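Local coordinates for protein phosphoserine aminotransferase (Bacillus circulans, PDB 2C0R) that catalyses the pyridoxal phosphate-dependent, reversible transamination of 3-phosphohydroxypyruvate to phosphoserine, using glutamate as the amino donor, in serine biosynthesis, at residues A77-A82 and T223-D228; A82-N87 and L190-A195; D212-S217 and T229-N234; Q93-V98 and K109-I114; S202-V207 and F243-V248. The protein carries 1 engineered substitution. One frame throughout, in Å; residues are numbered along the deposited sequence. Where two conformers were deposited one is given.

Interaction 1: A77-A82 and T223-D228; sequences ASTQFA and TMLRYD. With PLP (pyridoxal-5'-phosphate), chain C.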
# COMPACT_ATOMS: atom_id res chain seq x y z
N ALA A 77 -8.62 -0.23 -4.72
CA ALA A 77 -10.08 -0.16 -4.78
C ALA A 77 -10.70 -1.52 -4.44
O ALA A 77 -11.80 -1.58 -3.89
CB ALA A 77 -10.54 0.30 -6.17
N SER A 78 -9.98 -2.60 -4.76
CA SER A 78 -10.51 -3.94 -4.47
C SER A 78 -10.80 -4.11 -2.98
O SER A 78 -11.75 -4.80 -2.57
CB SER A 78 -9.61 -5.06 -4.95
OG SER A 78 -9.40 -4.99 -6.35
N THR A 79 -9.97 -3.53 -2.11
CA THR A 79 -10.28 -3.67 -0.71
C THR A 79 -11.52 -2.86 -0.36
O THR A 79 -12.29 -3.28 0.50
CB THR A 79 -9.07 -3.17 0.10
OG1 THR A 79 -8.10 -4.21 -0.08
CG2 THR A 79 -9.41 -3.02 1.57
N GLN A 80 -11.73 -1.73 -1.06
CA GLN A 80 -12.97 -0.99 -0.81
C GLN A 80 -14.22 -1.77 -1.19
O GLN A 80 -15.26 -1.62 -0.54
CB GLN A 80 -13.00 0.39 -1.50
CG GLN A 80 -11.82 1.27 -1.03
CD GLN A 80 -11.98 1.54 0.46
OE1 GLN A 80 -11.05 1.24 1.21
NE2 GLN A 80 -13.13 2.06 0.83
N PHE A 81 -14.14 -2.63 -2.20
CA PHE A 81 -15.30 -3.47 -2.55
C PHE A 81 -15.81 -4.23 -1.31
O PHE A 81 -17.00 -4.44 -1.20
CB PHE A 81 -14.92 -4.50 -3.59
CG PHE A 81 -14.55 -3.93 -4.94
CD1 PHE A 81 -13.86 -4.74 -5.84
CD2 PHE A 81 -14.85 -2.62 -5.28
CE1 PHE A 81 -13.48 -4.22 -7.08
CE2 PHE A 81 -14.51 -2.12 -6.54
CZ PHE A 81 -13.85 -2.95 -7.43
N ALA A 82 -14.89 -4.65 -0.44
CA ALA A 82 -15.24 -5.34 0.81
C ALA A 82 -15.53 -4.37 1.94
O ALA A 82 -16.50 -4.53 2.69
CB ALA A 82 -14.13 -6.30 1.19
N THR A 223 -10.04 -3.71 12.94
CA THR A 223 -9.70 -2.30 13.11
C THR A 223 -9.39 -1.64 11.78
O THR A 223 -9.82 -0.54 11.48
CB THR A 223 -8.50 -2.14 14.09
OG1 THR A 223 -8.88 -2.75 15.32
CG2 THR A 223 -8.18 -0.66 14.33
N MET A 224 -8.55 -2.33 11.03
CA MET A 224 -8.09 -1.73 9.76
C MET A 224 -9.19 -1.71 8.71
O MET A 224 -8.96 -1.15 7.64
CB MET A 224 -6.88 -2.53 9.26
CG MET A 224 -5.67 -2.30 10.17
SD MET A 224 -5.14 -0.60 10.26
CE MET A 224 -4.64 -0.36 8.53
N LEU A 225 -10.34 -2.31 8.98
CA LEU A 225 -11.42 -2.29 8.01
C LEU A 225 -12.60 -1.46 8.48
O LEU A 225 -13.68 -1.54 7.90
CB LEU A 225 -11.87 -3.72 7.67
CG LEU A 225 -10.92 -4.31 6.61
CD1 LEU A 225 -11.23 -5.81 6.58
CD2 LEU A 225 -11.07 -3.65 5.26
N ARG A 226 -12.37 -0.62 9.48
CA ARG A 226 -13.38 0.33 9.93
C ARG A 226 -13.06 1.69 9.36
O ARG A 226 -11.89 2.13 9.49
CB ARG A 226 -13.38 0.44 11.47
CG ARG A 226 -14.01 -0.77 12.12
CD ARG A 226 -13.73 -0.77 13.63
NE ARG A 226 -14.33 0.39 14.28
CZ ARG A 226 -14.67 0.44 15.57
NH1 ARG A 226 -14.52 -0.57 16.41
NH2 ARG A 226 -15.20 1.59 15.99
N TYR A 227 -14.01 2.39 8.76
CA TYR A 227 -13.67 3.76 8.34
C TYR A 227 -13.32 4.68 9.49
O TYR A 227 -12.46 5.54 9.27
CB TYR A 227 -14.83 4.40 7.51
CG TYR A 227 -14.89 3.74 6.15
CD1 TYR A 227 -15.99 2.98 5.78
CD2 TYR A 227 -13.85 3.88 5.23
CE1 TYR A 227 -16.10 2.38 4.55
CE2 TYR A 227 -13.93 3.25 3.97
CZ TYR A 227 -15.05 2.51 3.66
OH TYR A 227 -15.12 1.89 2.47
N ASP A 228 -13.96 4.54 10.66
CA ASP A 228 -13.62 5.51 11.74
C ASP A 228 -12.19 5.36 12.19
O ASP A 228 -11.58 6.33 12.71
CB ASP A 228 -14.65 5.35 12.86
CG ASP A 228 -14.71 4.02 13.57
OD1 ASP A 228 -13.91 3.09 13.32
OD2 ASP A 228 -15.63 3.88 14.41
N1 PLP C . -12.30 -0.31 -9.94
C2 PLP C . -11.96 0.22 -11.15
C2A PLP C . -13.02 1.06 -11.86
C3 PLP C . -10.72 0.00 -11.68
O3 PLP C . -10.35 0.57 -12.86
C4 PLP C . -9.79 -0.70 -10.92
C4A PLP C . -8.40 -0.94 -11.51
C5 PLP C . -10.19 -1.28 -9.74
C6 PLP C . -11.41 -1.03 -9.20
C5A PLP C . -9.23 -2.20 -8.97
O4P PLP C . -8.21 -1.43 -8.34
P PLP C . -7.07 -2.10 -7.46
O1P PLP C . -6.33 -0.95 -6.83
O2P PLP C . -6.23 -2.87 -8.45
O3P PLP C . -7.75 -2.99 -6.48
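Phosphate oxygen O3P of PLP is gripped twice by Ser78, at 2.8 Å from its backbone N and 2.6 Å from its OG, on the same helix that sends Gln80 to meet Tyr227. With OG of Ser78 anti to the carbonyl carbon (chi1 -59°), hydroxyl and backbone NH lie beside each other and converge on one oxygen. The preceding Ala77 N bonds to O1P of PLP at 3.2 Å, while Phe81 brings CZ to within 3.6 Å of PLP C6. Away from the cofactor, Gln80 bends at its second torsion and delivers NE2 to Tyr227 OH at 2.6 Å. This bond is weak, because its N-H...O angle is only 117°. NE2 arrives at the ring edge, with the amide and ring planes 51° apart. A phenylalanine in place of Tyr227 would keep the ring but is likely to leave Gln80 NE2 without this oxygen in a buried spot. Nearby, Thr79 CG2 rests on Leu225 CD2 at 4.1 Å, and Leu225 also packs on its counterpart in the second subunit. Asn238 and Thr239 of that subunit bond to the same PLP. Phosphate held at the first turn of a helix, in a site completed by the partner chain, is characteristic of fold-type I aminotransferases.

Interaction 2: A82-N87 and L190-A195; sequences AMIPMN and LVYAGA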
# COMPACT_ATOMS: atom_id res chain seq x y z
N ALA A 82 -14.89 -4.65 -0.44
CA ALA A 82 -15.24 -5.34 0.81
C ALA A 82 -15.53 -4.37 1.94
O ALA A 82 -16.50 -4.53 2.69
CB ALA A 82 -14.13 -6.30 1.19
N MET A 83 -14.66 -3.37 2.03
CA MET A 83 -14.85 -2.46 3.18
C MET A 83 -16.15 -1.68 3.17
O MET A 83 -16.75 -1.43 4.22
CB MET A 83 -13.63 -1.56 3.20
CG MET A 83 -13.48 -0.77 4.49
SD MET A 83 -11.85 0.07 4.46
CE MET A 83 -12.10 1.09 5.95
N ILE A 84 -16.64 -1.31 1.97
CA ILE A 84 -17.93 -0.58 1.90
C ILE A 84 -19.10 -1.41 2.46
O ILE A 84 -19.77 -0.97 3.43
CB ILE A 84 -18.11 -0.09 0.43
CG1 ILE A 84 -17.15 1.01 0.07
CG2 ILE A 84 -19.57 0.30 0.16
CD1 ILE A 84 -16.88 1.08 -1.42
N PRO A 85 -19.42 -2.59 1.94
CA PRO A 85 -20.52 -3.35 2.57
C PRO A 85 -20.20 -3.73 4.00
O PRO A 85 -21.10 -3.76 4.86
CB PRO A 85 -20.62 -4.59 1.68
CG PRO A 85 -19.35 -4.68 0.90
CD PRO A 85 -18.88 -3.26 0.75
N MET A 86 -18.95 -4.04 4.33
CA MET A 86 -18.65 -4.34 5.75
C MET A 86 -19.05 -3.20 6.66
O MET A 86 -19.50 -3.44 7.79
CB MET A 86 -17.16 -4.67 5.90
CG MET A 86 -16.80 -6.04 5.34
SD MET A 86 -14.99 -6.30 5.30
CE MET A 86 -14.93 -7.58 6.57
N ASN A 87 -18.84 -1.97 6.20
CA ASN A 87 -19.12 -0.84 7.09
C ASN A 87 -20.60 -0.43 7.04
O ASN A 87 -21.07 0.08 8.07
CB ASN A 87 -18.24 0.36 6.74
CG ASN A 87 -16.88 0.25 7.39
OD1 ASN A 87 -16.69 0.89 8.43
ND2 ASN A 87 -15.99 -0.56 6.84
N LEU A 190 -19.80 8.61 -0.42
CA LEU A 190 -18.43 8.08 -0.44
C LEU A 190 -17.97 7.93 -1.90
O LEU A 190 -18.70 7.37 -2.72
CB LEU A 190 -18.32 6.72 0.25
CG LEU A 190 -16.91 6.14 0.47
CD1 LEU A 190 -16.97 5.32 1.76
CD2 LEU A 190 -16.43 5.28 -0.68
N VAL A 191 -16.80 8.43 -2.22
CA VAL A 191 -16.19 8.15 -3.51
C VAL A 191 -14.81 7.57 -3.26
O VAL A 191 -14.11 7.92 -2.29
CB VAL A 191 -16.04 9.36 -4.44
CG1 VAL A 191 -17.41 10.01 -4.70
CG2 VAL A 191 -15.14 10.43 -3.90
N TYR A 192 -14.39 6.64 -4.11
CA TYR A 192 -13.07 6.04 -3.88
C TYR A 192 -12.38 5.77 -5.21
O TYR A 192 -13.01 5.66 -6.28
CB TYR A 192 -13.17 4.75 -3.11
CG TYR A 192 -13.92 3.60 -3.70
CD1 TYR A 192 -13.26 2.51 -4.24
CD2 TYR A 192 -15.32 3.60 -3.71
CE1 TYR A 192 -13.91 1.42 -4.81
CE2 TYR A 192 -15.96 2.51 -4.24
CZ TYR A 192 -15.30 1.43 -4.79
OH TYR A 192 -15.94 0.34 -5.27
N ALA A 193 -11.05 5.65 -5.12
CA ALA A 193 -10.26 5.43 -6.32
C ALA A 193 -8.91 4.85 -5.92
O ALA A 193 -8.20 5.48 -5.12
CB ALA A 193 -9.96 6.72 -7.06
N GLY A 194 -8.51 3.75 -6.51
CA GLY A 194 -7.09 3.40 -6.48
C GLY A 194 -6.36 4.53 -7.17
O GLY A 194 -6.77 5.01 -8.22
N ALA A 195 -5.27 5.01 -6.57
CA ALA A 195 -4.63 6.17 -7.14
C ALA A 195 -3.93 5.93 -8.47
O ALA A 195 -3.70 6.88 -9.19
CB ALA A 195 -3.58 6.74 -6.18
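Ile84 is the residue of helix segment 82-87 that presses on strand 190-194, against Tyr192 and Leu190. Just before it, Met83 turns its carbonyl oxygen to the next turn of the helix, where Asn87 takes it up. Ile84 itself points its side chain at the strand: CG1 stands anti to the carbonyl carbon (chi1 -71°), and an extended chi2 of 155° pushes CD1 forward. That methyl meets the Tyr192 ring along its CD2-CE2-CZ side, closest to CE2 at 3.3 Å, which is tight packing; it also lies 4.3 Å from Leu190 CD2. Tyr192 offers this side because its CG occupies the crowded position between backbone N and carbonyl carbon (chi1 62°). Replacing Tyr192 by an alanine is likely to open a gap beside Ile84 CD1 and leave His147 NE2 without the hydroxyl bonded to it. At Pro85, which has no N-H to offer the preceding turn, the helix kinks. Asn87 adds a side-chain bond to the helical one: its backbone N and its ND2, each 2.9 Å from Met83 O, approach that oxygen from opposite faces of the carbonyl plane. Within the fold, strand 190-194 runs between 170-173 (parallel) and 205-210 (antiparallel) in the central sheet. Helix 76-88 lies over it, and Tyr227 of helix 227-232 touches both Ile84 and Leu190.

Interaction 3: D212-S217 and T229-N234; sequences DLVAES and TYVKNN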
# COMPACT_ATOMS: atom_id res chain seq x y z
N ASP A 212 -20.55 12.31 8.28
CA ASP A 212 -21.73 11.85 9.02
C ASP A 212 -22.08 10.39 8.77
O ASP A 212 -22.84 9.74 9.50
CB ASP A 212 -22.92 12.78 8.72
CG ASP A 212 -23.22 12.93 7.26
OD1 ASP A 212 -23.11 11.96 6.51
OD2 ASP A 212 -23.61 14.03 6.83
N LEU A 213 -21.50 9.81 7.73
CA LEU A 213 -21.77 8.42 7.43
C LEU A 213 -20.89 7.42 8.18
O LEU A 213 -21.23 6.23 8.25
CB LEU A 213 -21.60 8.15 5.92
CG LEU A 213 -22.67 8.87 5.09
CD1 LEU A 213 -22.59 8.34 3.66
CD2 LEU A 213 -24.10 8.72 5.57
N VAL A 214 -19.79 7.91 8.72
CA VAL A 214 -18.78 7.01 9.30
C VAL A 214 -18.38 7.37 10.72
O VAL A 214 -17.29 7.04 11.21
CB VAL A 214 -17.52 6.99 8.41
CG1 VAL A 214 -17.83 6.27 7.11
CG2 VAL A 214 -17.01 8.38 8.08
N ALA A 215 -19.26 8.06 11.42
CA ALA A 215 -18.95 8.53 12.76
C ALA A 215 -18.72 7.37 13.72
O ALA A 215 -17.91 7.41 14.65
CB ALA A 215 -20.06 9.45 13.24
N GLU A 216 -19.47 6.29 13.52
CA GLU A 216 -19.30 5.11 14.38
C GLU A 216 -19.31 3.89 13.46
O GLU A 216 -20.39 3.57 12.91
CB GLU A 216 -20.41 5.01 15.40
CG GLU A 216 -20.83 6.23 16.19
CD GLU A 216 -21.87 5.89 17.26
OE1 GLU A 216 -22.83 6.67 17.48
OE2 GLU A 216 -21.72 4.81 17.88
N SER A 217 -18.20 3.24 13.25
CA SER A 217 -18.14 2.06 12.39
C SER A 217 -18.52 0.78 13.17
O SER A 217 -18.39 0.73 14.40
CB SER A 217 -16.76 1.88 11.80
OG SER A 217 -16.34 3.12 11.16
N THR A 229 -11.58 4.20 11.99
CA THR A 229 -10.12 4.11 12.27
C THR A 229 -9.35 5.14 11.48
O THR A 229 -8.37 5.72 11.95
CB THR A 229 -9.59 2.71 11.90
OG1 THR A 229 -10.29 1.81 12.75
CG2 THR A 229 -8.07 2.61 12.08
N TYR A 230 -9.72 5.32 10.20
CA TYR A 230 -9.03 6.29 9.33
C TYR A 230 -9.49 7.69 9.67
O TYR A 230 -8.63 8.59 9.71
CB TYR A 230 -9.24 5.94 7.85
CG TYR A 230 -8.67 4.57 7.56
CD1 TYR A 230 -9.38 3.40 7.74
CD2 TYR A 230 -7.36 4.46 7.10
CE1 TYR A 230 -8.85 2.17 7.47
CE2 TYR A 230 -6.79 3.21 6.83
CZ TYR A 230 -7.55 2.08 7.02
OH TYR A 230 -7.00 0.83 6.76
N VAL A 231 -10.80 7.89 9.93
CA VAL A 231 -11.25 9.24 10.19
C VAL A 231 -10.64 9.75 11.49
O VAL A 231 -10.06 10.82 11.54
CB VAL A 231 -12.78 9.33 10.25
CG1 VAL A 231 -13.19 10.74 10.69
CG2 VAL A 231 -13.38 8.94 8.90
N LYS A 232 -10.76 8.98 12.56
CA LYS A 232 -10.37 9.44 13.89
C LYS A 232 -8.87 9.62 13.99
O LYS A 232 -8.42 10.37 14.83
CB LYS A 232 -10.85 8.41 14.94
CG LYS A 232 -12.38 8.42 14.99
CD LYS A 232 -12.91 7.43 16.02
CE LYS A 232 -14.33 7.88 16.44
NZ LYS A 232 -14.78 8.83 15.35
N ASN A 233 -8.11 8.91 13.15
CA ASN A 233 -6.67 8.97 13.22
C ASN A 233 -6.05 9.64 11.99
O ASN A 233 -4.84 9.56 11.77
CB ASN A 233 -6.06 7.57 13.32
CG ASN A 233 -6.53 6.88 14.61
OD1 ASN A 233 -7.42 6.03 14.61
ND2 ASN A 233 -5.87 7.33 15.65
N ASN A 234 -6.87 10.31 11.19
CA ASN A 234 -6.36 10.98 10.00
C ASN A 234 -5.52 10.08 9.11
O ASN A 234 -4.49 10.57 8.58
CB ASN A 234 -5.59 12.24 10.41
CG ASN A 234 -5.28 13.15 9.23
OD1 ASN A 234 -6.00 13.17 8.20
ND2 ASN A 234 -4.20 13.95 9.38
O HOH W 1 -15.39 8.65 12.18
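Val214, in the loop that follows strand 205-210, packs on Val231 of the short helix 227-232, whose far end is closed by a Schellman motif. In that motif Asn234, with positive phi (52°), is the C-prime residue: its N bonds to Val231 O at 3.2 Å and Ser235 N reaches back to Tyr230 O. The apolar part of the contact is a meeting of two methyls, Val214 CG2 and Val231 CG2, 3.8 Å apart on obliquely crossing side chains. With CG1 of Val231 anti to the backbone N (chi1 173°), CG2 lies beside that N and is the branch that meets Val214. The polar part lies toward the exposed side. Lys232 runs out extended and bends at its last torsion (chi4 18°), leaving NZ 3.5 Å from Ala215 O. A water bridges the same gap: it donates to Val214 O at 2.7 Å and accepts a weak bond from Lys232 NZ at 3.2 Å. Lys232 also touches a crystal neighbour, which may influence its pose. Behind the valines, Val214 reaches Phe88 of helix 76-88 and Val231 reaches Leu71 of strand 68-73, while Ser217 OG bonds to Asp228 N in the first turn of the helix. The arrangement is plain peripheral packing, a connecting loop laid against the short helix, ended by a Schellman motif, to which it leads.

Interaction 4: Q93-V98 and K109-I114; sequences QTANYV and KEAKLI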
# COMPACT_ATOMS: atom_id res chain seq x y z
N GLN A 93 -30.95 -4.95 5.51
CA GLN A 93 -30.81 -3.97 4.43
C GLN A 93 -30.30 -4.68 3.17
O GLN A 93 -29.88 -5.84 3.27
CB GLN A 93 -29.83 -2.86 4.78
CG GLN A 93 -30.24 -1.99 5.97
CD GLN A 93 -29.14 -0.98 6.25
OE1 GLN A 93 -27.96 -1.34 6.38
NE2 GLN A 93 -29.49 0.29 6.30
N THR A 94 -30.29 -4.01 2.02
CA THR A 94 -29.68 -4.52 0.81
C THR A 94 -28.59 -3.59 0.30
O THR A 94 -28.79 -2.37 0.32
CB THR A 94 -30.69 -4.73 -0.34
OG1 THR A 94 -31.47 -3.53 -0.48
CG2 THR A 94 -31.68 -5.86 -0.05
N ALA A 95 -27.47 -4.15 -0.17
CA ALA A 95 -26.43 -3.35 -0.82
C ALA A 95 -26.85 -3.31 -2.29
O ALA A 95 -26.84 -4.36 -2.95
CB ALA A 95 -25.08 -3.97 -0.62
N ASN A 96 -27.22 -2.11 -2.72
CA ASN A 96 -27.70 -1.91 -4.07
C ASN A 96 -26.58 -1.50 -5.02
O ASN A 96 -25.81 -0.57 -4.69
CB ASN A 96 -28.79 -0.83 -4.11
CG ASN A 96 -30.08 -1.40 -3.46
OD1 ASN A 96 -29.99 -2.09 -2.46
ND2 ASN A 96 -31.20 -1.11 -4.05
N TYR A 97 -26.54 -2.17 -6.18
CA TYR A 97 -25.48 -1.98 -7.18
C TYR A 97 -26.05 -1.62 -8.55
O TYR A 97 -27.07 -2.18 -8.95
CB TYR A 97 -24.61 -3.27 -7.28
CG TYR A 97 -23.66 -3.25 -6.07
CD1 TYR A 97 -24.11 -3.66 -4.82
CD2 TYR A 97 -22.35 -2.82 -6.21
CE1 TYR A 97 -23.30 -3.67 -3.72
CE2 TYR A 97 -21.53 -2.80 -5.07
CZ TYR A 97 -22.01 -3.23 -3.86
OH TYR A 97 -21.22 -3.19 -2.72
N VAL A 98 -25.39 -0.68 -9.24
CA VAL A 98 -25.65 -0.47 -10.67
C VAL A 98 -24.64 -1.29 -11.45
O VAL A 98 -23.44 -1.05 -11.24
CB VAL A 98 -25.52 1.02 -10.99
CG1 VAL A 98 -25.81 1.26 -12.50
CG2 VAL A 98 -26.40 1.88 -10.10
N LYS A 109 -19.70 -8.76 -6.21
CA LYS A 109 -19.20 -10.02 -5.70
C LYS A 109 -18.82 -9.90 -4.22
O LYS A 109 -19.19 -10.75 -3.40
CB LYS A 109 -18.01 -10.46 -6.56
CG LYS A 109 -17.18 -11.55 -5.80
CD LYS A 109 -16.07 -11.97 -6.78
CE LYS A 109 -15.56 -13.34 -6.39
NZ LYS A 109 -14.26 -13.61 -7.05
N GLU A 110 -18.09 -8.85 -3.85
CA GLU A 110 -17.68 -8.77 -2.46
C GLU A 110 -18.89 -8.50 -1.58
O GLU A 110 -18.98 -9.04 -0.47
CB GLU A 110 -16.61 -7.68 -2.23
CG GLU A 110 -15.34 -8.00 -2.99
CD GLU A 110 -14.83 -9.38 -2.62
OE1 GLU A 110 -14.63 -9.59 -1.42
OE2 GLU A 110 -14.65 -10.17 -3.55
N ALA A 111 -19.81 -7.67 -2.06
CA ALA A 111 -20.95 -7.36 -1.18
C ALA A 111 -21.76 -8.61 -0.90
O ALA A 111 -22.28 -8.78 0.19
CB ALA A 111 -21.81 -6.24 -1.77
N LYS A 112 -21.86 -9.52 -1.90
CA LYS A 112 -22.63 -10.76 -1.70
C LYS A 112 -22.05 -11.60 -0.57
O LYS A 112 -22.76 -12.37 0.06
CB LYS A 112 -22.63 -11.57 -2.99
CG LYS A 112 -23.50 -10.92 -4.08
CD LYS A 112 -23.48 -11.70 -5.38
CE LYS A 112 -24.87 -12.02 -5.87
NZ LYS A 112 -25.40 -11.24 -7.00
N LEU A 113 -20.74 -11.50 -0.34
CA LEU A 113 -20.13 -12.20 0.78
C LEU A 113 -20.47 -11.65 2.15
O LEU A 113 -20.33 -12.39 3.14
CB LEU A 113 -18.60 -12.13 0.59
CG LEU A 113 -18.13 -12.87 -0.65
CD1 LEU A 113 -16.64 -12.72 -0.91
CD2 LEU A 113 -18.49 -14.35 -0.55
N ILE A 114 -20.90 -10.40 2.21
CA ILE A 114 -21.23 -9.68 3.45
C ILE A 114 -22.71 -9.69 3.78
O ILE A 114 -23.16 -9.76 4.94
CB ILE A 114 -20.74 -8.23 3.35
CG1 ILE A 114 -19.26 -8.08 2.99
CG2 ILE A 114 -21.06 -7.50 4.65
CD1 ILE A 114 -18.33 -8.90 3.83
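Ala95 on strand 94-99 and Ala111 on helix 102-114 bring their CA atoms to 6.8 Å, the nearest backbone approach of the two segments. The strand and the helix are the first two elements of a beta-alpha-beta unit, in which the chain leaves the strand, returns through the helix and enters strand 117-122, parallel to the first and next to it in the sheet. Both alanines point their CB at the opposite segment, and the two methyls meet at 4.1 Å. Two residues along the strand, on the same side of it, Tyr97 holds CG anti to its carbonyl carbon (chi1 -78°), and the ring extends beneath the helix. Its outer end flanks the Ala111 methyl: CE1 of Tyr97 is 3.6 Å from Ala111 CB, and its OH approaches the same carbon to 3.2 Å. Pro85 of helix 76-88 packs on Ala111 as well. The chemistry is therefore apolar across the gap, a methyl laid against another methyl and the hydroxyl end of an aromatic ring, while the tyrosine hydroxyl has its hydrogen-bond partner, Tyr145 OH, on strand 143-149 of the same sheet.

Interaction 5: S202-V207 and F243-V248; sequences SGVTVV and FGIYMV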
# COMPACT_ATOMS: atom_id res chain seq x y z
N SER A 202 0.88 3.96 -7.15
CA SER A 202 0.20 2.72 -6.77
C SER A 202 0.34 2.49 -5.27
O SER A 202 1.32 2.99 -4.71
CB SER A 202 0.73 1.50 -7.52
OG SER A 202 -0.04 0.34 -7.25
N GLY A 203 -0.59 1.81 -4.64
CA GLY A 203 -0.41 1.51 -3.21
C GLY A 203 -1.22 2.45 -2.34
O GLY A 203 -1.17 2.28 -1.14
N VAL A 204 -1.88 3.43 -2.93
CA VAL A 204 -2.74 4.28 -2.12
C VAL A 204 -4.15 4.27 -2.76
O VAL A 204 -4.27 4.38 -3.98
CB VAL A 204 -2.33 5.76 -2.11
CG1 VAL A 204 -3.00 6.46 -0.92
CG2 VAL A 204 -0.83 5.95 -2.11
N THR A 205 -5.15 4.15 -1.94
CA THR A 205 -6.54 4.34 -2.38
C THR A 205 -7.04 5.59 -1.71
O THR A 205 -6.94 5.75 -0.47
CB THR A 205 -7.36 3.10 -1.99
OG1 THR A 205 -6.72 1.95 -2.56
CG2 THR A 205 -8.77 3.17 -2.55
N VAL A 206 -7.60 6.49 -2.51
CA VAL A 206 -8.21 7.70 -1.98
C VAL A 206 -9.67 7.42 -1.72
O VAL A 206 -10.33 6.93 -2.62
CB VAL A 206 -8.09 8.83 -3.02
CG1 VAL A 206 -8.88 10.04 -2.55
CG2 VAL A 206 -6.63 9.13 -3.22
N VAL A 207 -10.10 7.67 -0.51
CA VAL A 207 -11.50 7.47 -0.12
C VAL A 207 -12.02 8.77 0.46
O VAL A 207 -11.45 9.27 1.43
CB VAL A 207 -11.65 6.33 0.90
CG1 VAL A 207 -13.11 6.18 1.35
CG2 VAL A 207 -11.13 5.04 0.32
N PHE A 243 5.15 7.35 0.58
CA PHE A 243 5.67 7.83 -0.72
C PHE A 243 4.52 7.98 -1.70
O PHE A 243 4.51 8.92 -2.47
CB PHE A 243 6.76 6.92 -1.28
CG PHE A 243 7.44 7.51 -2.50
CD1 PHE A 243 8.30 8.59 -2.34
CD2 PHE A 243 7.23 6.99 -3.76
CE1 PHE A 243 8.97 9.18 -3.35
CE2 PHE A 243 7.89 7.64 -4.79
CZ PHE A 243 8.71 8.73 -4.63
N GLY A 244 3.57 7.06 -1.65
CA GLY A 244 2.42 7.20 -2.55
C GLY A 244 1.65 8.48 -2.27
O GLY A 244 1.17 9.15 -3.19
N ILE A 245 1.44 8.82 -0.98
CA ILE A 245 0.70 10.00 -0.66
C ILE A 245 1.47 11.26 -1.04
O ILE A 245 0.88 12.20 -1.54
CB ILE A 245 0.32 9.99 0.83
CG1 ILE A 245 -0.71 8.87 1.05
CG2 ILE A 245 -0.21 11.32 1.30
CD1 ILE A 245 -0.84 8.47 2.53
N TYR A 246 2.80 11.27 -0.83
CA TYR A 246 3.64 12.33 -1.32
C TYR A 246 3.48 12.51 -2.83
O TYR A 246 3.39 13.64 -3.34
CB TYR A 246 5.10 12.00 -0.96
CG TYR A 246 6.11 12.70 -1.83
CD1 TYR A 246 6.50 14.03 -1.60
CD2 TYR A 246 6.72 12.02 -2.89
CE1 TYR A 246 7.42 14.63 -2.40
CE2 TYR A 246 7.64 12.63 -3.70
CZ TYR A 246 7.98 13.94 -3.45
OH TYR A 246 8.91 14.51 -4.27
N MET A 247 3.41 11.41 -3.57
CA MET A 247 3.28 11.52 -5.04
C MET A 247 1.88 11.96 -5.43
O MET A 247 1.75 12.77 -6.37
CB MET A 247 3.55 10.17 -5.68
CG MET A 247 4.98 9.66 -5.75
SD MET A 247 6.12 10.79 -6.59
CE MET A 247 5.71 10.50 -8.32
N VAL A 248 0.85 11.51 -4.74
CA VAL A 248 -0.49 12.08 -4.95
C VAL A 248 -0.46 13.58 -4.75
O VAL A 248 -1.01 14.36 -5.56
CB VAL A 248 -1.52 11.40 -4.02
CG1 VAL A 248 -2.87 12.13 -4.05
CG2 VAL A 248 -1.70 9.94 -4.42
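Val204 carries this contact, where the lead-in to strand 205-210 passes beneath helix 242-257, which packs on the central sheet of the fold-type I aminotransferase domain. From CB, which points at the helix, the side chain forks. The CG1 branch, anti to the backbone N (chi1 -162°), meets Ile245 CG1 at 3.9 Å, the two side chains crossing at about a right angle. The CG2 branch goes to the helix backbone itself: it sits 3.5 Å from Gly244 CA and 3.8 Å from Ile245 N. Val204 was modelled in two conformers, and these approaches belong to one of them. The bare backbone of Gly244 lets the valine come this near, with the CA atoms of Val204 and Gly244 5.9 Å apart. Phe72 of strand 68-73 touches both Val204 and Ile245. The flanks of the contact face the dimer partner: Ser202 OG bonds to Pro240 O of the second subunit, and Phe243 meets Phe243 of that subunit ring to ring. Directly past the valine methyl, the helix keeps its regular bonding, Gly244 O accepting from Val248 N at 2.8 Å.

Overall arrangement
Interactions 1 and 2 share helix 76-88, their centres about 6 Å apart. Asn87 of interaction 2 joins them, its ND2 lying 2.7 Å from Leu225 O in a probable hydrogen bond. Interaction 3 extends the same layer outward along helix 227-232, with Thr223 O 2.7 Å from Thr229 OG1, a probable hydrogen bond. Interaction 4 lies on the other flank of helix 76-88, where Pro85 CG comes 3.7 Å from Ala111 CA. Interaction 5 joins interaction 2 through neighbouring strands, Ala195 N to Val204 O at 2.8 Å. Interactions 4 and 5 are most distant, about 27 Å between centres. Interaction 1 holds the cofactor phosphate; Tyr192 of interaction 2 is about 6 Å from PLP and Val204 of interaction 5 about 9 Å, side chain to cofactor.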